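Local coordinates for aminotransferase, class III (Deinococcus radiodurans, PDB 3I4J), which probably acts as a pyridoxal-phosphate-dependent transaminase, moving amino groups between substrates, as in other class-III aminotransferases, at residues Ala205-Val217 with Pro243-Asp255. The protein carries 1 engineered substitution. Sequence-based numbering, arbitrary orientation.
Sequences AALAPAPGYYERV and PLALSRWSGVTPD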
loop_
_atom_site.group_PDB
_atom_site.type_symbol
_atom_site.label_atom_id
_atom_site.label_comp_id
_atom_site.label_asym_id
_atom_site.label_seq_id
_atom_site.Cartn_x
_atom_site.Cartn_y
_atom_site.Cartn_z
ATOM N N ALA C 205 -8.723 22.164 7.381
ATOM C CA ALA C 205 -8.959 21.571 8.693
ATOM C C ALA C 205 -10.381 21.508 9.241
ATOM O O ALA C 205 -10.906 22.486 9.770
ATOM C CB ALA C 205 -8.044 22.237 9.726
ATOM N N ALA C 206 -10.983 20.329 9.121
ATOM C CA ALA C 206 -12.315 20.061 9.646
ATOM C C ALA C 206 -13.473 20.892 9.112
ATOM O O ALA C 206 -14.489 21.044 9.794
ATOM C CB ALA C 206 -12.283 20.150 11.170
ATOM N N LEU C 207 -13.333 21.425 7.906
ATOM C CA LEU C 207 -14.420 22.205 7.318
ATOM C C LEU C 207 -15.598 21.262 7.090
ATOM O O LEU C 207 -15.445 20.204 6.481
ATOM C CB LEU C 207 -13.989 22.813 5.983
ATOM C CG LEU C 207 -15.102 23.591 5.270
ATOM C CD1 LEU C 207 -15.489 24.792 6.124
ATOM C CD2 LEU C 207 -14.630 24.042 3.895
ATOM N N ALA C 208 -16.771 21.649 7.582
ATOM C CA ALA C 208 -17.962 20.828 7.428
ATOM C C ALA C 208 -19.130 21.661 6.922
ATOM O O ALA C 208 -19.349 22.781 7.383
ATOM C CB ALA C 208 -18.332 20.180 8.757
ATOM N N PRO C 209 -19.881 21.129 5.949
ATOM C CA PRO C 209 -21.037 21.825 5.377
ATOM C C PRO C 209 -22.135 21.954 6.430
ATOM O O PRO C 209 -22.107 21.274 7.459
ATOM C CB PRO C 209 -21.454 20.911 4.224
ATOM C CG PRO C 209 -20.154 20.245 3.836
ATOM C CD PRO C 209 -19.575 19.911 5.180
ATOM N N ALA C 210 -23.097 22.832 6.170
ATOM C CA ALA C 210 -24.201 23.050 7.092
ATOM C C ALA C 210 -25.226 21.931 6.967
ATOM O O ALA C 210 -25.214 21.160 5.999
ATOM C CB ALA C 210 -24.865 24.391 6.794
ATOM N N PRO C 211 -26.125 21.815 7.955
ATOM C CA PRO C 211 -27.141 20.768 7.886
ATOM C C PRO C 211 -27.905 20.912 6.572
ATOM O O PRO C 211 -28.043 22.026 6.050
ATOM C CB PRO C 211 -28.012 21.058 9.108
ATOM C CG PRO C 211 -27.013 21.593 10.096
ATOM C CD PRO C 211 -26.199 22.541 9.237
ATOM N N GLY C 212 -28.377 19.789 6.036
ATOM C CA GLY C 212 -29.125 19.802 4.791
ATOM C C GLY C 212 -28.301 19.671 3.522
ATOM O O GLY C 212 -28.840 19.365 2.455
ATOM N N TYR C 213 -26.990 19.877 3.630
ATOM C CA TYR C 213 -26.105 19.813 2.467
ATOM C C TYR C 213 -26.049 18.450 1.774
ATOM O O TYR C 213 -26.369 18.334 0.589
ATOM C CB TYR C 213 -24.688 20.225 2.879
ATOM C CG TYR C 213 -23.695 20.332 1.741
ATOM C CD1 TYR C 213 -23.458 21.552 1.110
ATOM C CD2 TYR C 213 -22.942 19.225 1.346
ATOM C CE1 TYR C 213 -22.480 21.674 0.119
ATOM C CE2 TYR C 213 -21.968 19.333 0.358
ATOM C CZ TYR C 213 -21.738 20.559 -0.244
ATOM O OH TYR C 213 -20.731 20.685 -1.168
ATOM N N TYR C 214 -25.641 17.412 2.498
ATOM C CA TYR C 214 -25.541 16.106 1.866
ATOM C C TYR C 214 -26.870 15.460 1.509
ATOM O O TYR C 214 -26.925 14.613 0.615
ATOM C CB TYR C 214 -24.676 15.177 2.714
ATOM C CG TYR C 214 -23.233 15.622 2.689
ATOM C CD1 TYR C 214 -22.509 15.635 1.496
ATOM C CD2 TYR C 214 -22.618 16.113 3.840
ATOM C CE1 TYR C 214 -21.196 16.142 1.451
ATOM C CE2 TYR C 214 -21.319 16.619 3.808
ATOM C CZ TYR C 214 -20.618 16.634 2.617
ATOM O OH TYR C 214 -19.345 17.169 2.595
ATOM N N GLU C 215 -27.938 15.853 2.199
ATOM C CA GLU C 215 -29.254 15.320 1.873
ATOM C C GLU C 215 -29.568 15.793 0.453
ATOM O O GLU C 215 -30.044 15.019 -0.383
ATOM C CB GLU C 215 -30.319 15.847 2.845
ATOM C CG GLU C 215 -30.214 15.295 4.267
ATOM C CD GLU C 215 -29.271 16.080 5.165
ATOM O OE1 GLU C 215 -28.475 16.900 4.660
ATOM O OE2 GLU C 215 -29.323 15.865 6.390
ATOM N N ARG C 216 -29.285 17.068 0.184
ATOM C CA ARG C 216 -29.526 17.644 -1.136
ATOM C C ARG C 216 -28.553 17.071 -2.167
ATOM O O ARG C 216 -28.943 16.793 -3.300
ATOM C CB ARG C 216 -29.423 19.175 -1.079
ATOM C CG ARG C 216 -29.645 19.889 -2.423
ATOM C CD ARG C 216 -30.982 19.519 -3.067
ATOM N NE ARG C 216 -32.103 19.769 -2.169
ATOM C CZ ARG C 216 -32.606 20.974 -1.905
ATOM N NH1 ARG C 216 -32.097 22.058 -2.481
ATOM N NH2 ARG C 216 -33.607 21.098 -1.042
ATOM N N VAL C 217 -27.292 16.883 -1.781
ATOM C CA VAL C 217 -26.312 16.298 -2.698
ATOM C C VAL C 217 -26.768 14.897 -3.125
ATOM O O VAL C 217 -26.722 14.553 -4.303
ATOM C CB VAL C 217 -24.910 16.183 -2.037
ATOM C CG1 VAL C 217 -24.003 15.273 -2.876
ATOM C CG2 VAL C 217 -24.282 17.560 -1.914
ATOM N N PRO C 243 -20.449 6.197 12.718
ATOM C CA PRO C 243 -19.715 5.143 11.999
ATOM C C PRO C 243 -19.079 5.733 10.740
ATOM O O PRO C 243 -17.900 5.519 10.470
ATOM C CB PRO C 243 -20.798 4.116 11.699
ATOM C CG PRO C 243 -21.673 4.223 12.929
ATOM C CD PRO C 243 -21.792 5.726 13.112
ATOM N N LEU C 244 -19.886 6.457 9.968
ATOM C CA LEU C 244 -19.406 7.161 8.780
ATOM C C LEU C 244 -19.891 8.590 9.008
ATOM O O LEU C 244 -21.034 8.802 9.421
ATOM C CB LEU C 244 -20.013 6.590 7.493
ATOM C CG LEU C 244 -19.526 5.203 7.058
ATOM C CD1 LEU C 244 -20.313 4.743 5.844
ATOM C CD2 LEU C 244 -18.032 5.255 6.739
ATOM N N ALA C 245 -19.026 9.568 8.763
ATOM C CA ALA C 245 -19.385 10.969 8.982
ATOM C C ALA C 245 -20.578 11.422 8.154
ATOM O O ALA C 245 -21.368 12.260 8.600
ATOM C CB ALA C 245 -18.183 11.870 8.688
ATOM N N LEU C 246 -20.709 10.873 6.951
ATOM C CA LEU C 246 -21.805 11.250 6.057
ATOM C C LEU C 246 -23.174 11.044 6.694
ATOM O O LEU C 246 -24.104 11.818 6.449
ATOM C CB LEU C 246 -21.728 10.447 4.755
ATOM C CG LEU C 246 -22.710 10.850 3.648
ATOM C CD1 LEU C 246 -22.436 12.292 3.238
ATOM C CD2 LEU C 246 -22.569 9.920 2.443
ATOM N N SER C 247 -23.287 10.000 7.511
ATOM C CA SER C 247 -24.540 9.658 8.187
ATOM C C SER C 247 -25.047 10.726 9.145
ATOM O O SER C 247 -26.223 10.720 9.516
ATOM C CB SER C 247 -24.383 8.339 8.950
ATOM O OG SER C 247 -24.087 7.279 8.060
ATOM N N ARG C 248 -24.172 11.633 9.563
ATOM C CA ARG C 248 -24.589 12.690 10.478
ATOM C C ARG C 248 -25.636 13.566 9.799
ATOM O O ARG C 248 -26.407 14.264 10.460
ATOM C CB ARG C 248 -23.390 13.535 10.912
ATOM C CG ARG C 248 -22.405 12.785 11.803
ATOM C CD ARG C 248 -21.249 13.683 12.216
ATOM N NE ARG C 248 -21.704 14.807 13.031
ATOM C CZ ARG C 248 -21.752 14.808 14.361
ATOM N NH1 ARG C 248 -21.363 13.742 15.048
ATOM N NH2 ARG C 248 -22.202 15.881 15.005
ATOM N N TRP C 249 -25.656 13.520 8.471
ATOM C CA TRP C 249 -26.617 14.286 7.693
ATOM C C TRP C 249 -27.837 13.421 7.374
ATOM O O TRP C 249 -27.943 12.854 6.288
ATOM C CB TRP C 249 -25.965 14.782 6.397
ATOM C CG TRP C 249 -25.133 16.042 6.553
ATOM C CD1 TRP C 249 -25.529 17.324 6.286
ATOM C CD2 TRP C 249 -23.768 16.129 6.995
ATOM N NE1 TRP C 249 -24.499 18.201 6.528
ATOM C CE2 TRP C 249 -23.406 17.497 6.964
ATOM C CE3 TRP C 249 -22.817 15.187 7.411
ATOM C CZ2 TRP C 249 -22.131 17.947 7.335
ATOM C CZ3 TRP C 249 -21.546 15.633 7.781
ATOM C CH2 TRP C 249 -21.216 17.004 7.739
ATOM N N SER C 250 -28.747 13.311 8.337
ATOM C CA SER C 250 -29.981 12.541 8.168
ATOM C C SER C 250 -29.788 11.097 7.706
ATOM O O SER C 250 -30.635 10.547 7.002
ATOM C CB SER C 250 -30.910 13.261 7.185
ATOM O OG SER C 250 -31.178 14.583 7.615
ATOM N N GLY C 251 -28.679 10.485 8.101
ATOM C CA GLY C 251 -28.424 9.107 7.721
ATOM C C GLY C 251 -28.166 8.866 6.245
ATOM O O GLY C 251 -28.288 7.738 5.773
ATOM N N VAL C 252 -27.801 9.914 5.514
ATOM C CA VAL C 252 -27.525 9.780 4.084
ATOM C C VAL C 252 -26.439 8.737 3.841
ATOM O O VAL C 252 -25.486 8.627 4.611
ATOM C CB VAL C 252 -27.076 11.132 3.464
ATOM C CG1 VAL C 252 -26.473 10.907 2.078
ATOM C CG2 VAL C 252 -28.276 12.076 3.351
ATOM N N THR C 253 -26.609 7.965 2.774
ATOM C CA THR C 253 -25.644 6.936 2.408
ATOM C C THR C 253 -25.181 7.182 0.979
ATOM O O THR C 253 -25.953 7.636 0.132
ATOM C CB THR C 253 -26.259 5.518 2.506
ATOM O OG1 THR C 253 -27.434 5.441 1.685
ATOM C CG2 THR C 253 -26.614 5.196 3.953
ATOM N N PRO C 254 -23.901 6.902 0.694
ATOM C CA PRO C 254 -23.347 7.098 -0.643
ATOM C C PRO C 254 -23.500 5.823 -1.464
ATOM O O PRO C 254 -24.027 4.823 -0.972
ATOM C CB PRO C 254 -21.887 7.410 -0.350
ATOM C CG PRO C 254 -21.590 6.447 0.772
ATOM C CD PRO C 254 -22.849 6.494 1.647
ATOM N N ASP C 255 -23.050 5.871 -2.714
ATOM C CA ASP C 255 -23.088 4.703 -3.582
ATOM C C ASP C 255 -21.777 3.942 -3.361
ATOM O O ASP C 255 -21.721 2.725 -3.502
ATOM C CB ASP C 255 -23.239 5.134 -5.039
ATOM C CG ASP C 255 -24.546 5.862 -5.287
ATOM O OD1 ASP C 255 -25.603 5.311 -4.905
ATOM O OD2 ASP C 255 -24.522 6.975 -5.855
#
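Y214 and W249 bring the two segments together, their CA atoms 6.2 Å apart, where the first turn of helix 213-224 meets the type I' turn W249-V252 that follows the 3-10 segment 245-248. The indole of W249 lies against the start of that helix. Its NE1 gives a fairly straight hydrogen bond of 3.1 Å to A210 O, which sits in the ring plane but receives the proton from above its own carbonyl plane. Y213 N, closing the type II turn A210-Y213, reaches A210 O from the opposite face, so one carbonyl both shapes the turn and anchors the indole. G212, with its positive phi, suits the third place of that turn and occupies the N-cap position of the helix.

Y214 meets the indole edge to face: CD2 points at the fused bond, 3.4 Å from W249 CD2, with the ring planes at 89°. CG of Y214 stands anti to its carbonyl carbon (chi1 -69°), turning the ring between W249 and L246, whose CD1 makes a CH-pi contact over the tyrosine face. The Y214 hydroxyl hydrogen-bonds to P198 O and R127 NH1, outside the two segments. P209 adds CD at 3.9 Å from W249 CZ2, an apolar flank at the indole rim.

E215 bends at chi2 (87°), bringing its carboxylate back to the turn, where S250 OG, a short hydroxyl suited to this donor role, donates to the anti lone pair of OE2 at 2.6 Å. CG2 of branched V252 packs on the aliphatic CA and CG of E215. A phenylalanine in place of W249 would probably leave A210 O without its indole donor and open a gap beside P209.

Buried aromatic packing thus joins the loop before strand 256-259 to the helix entrance in the large PLP-binding domain, with one buried N-H satisfied and a carboxylate-hydroxyl bond fastening the more exposed side at S250.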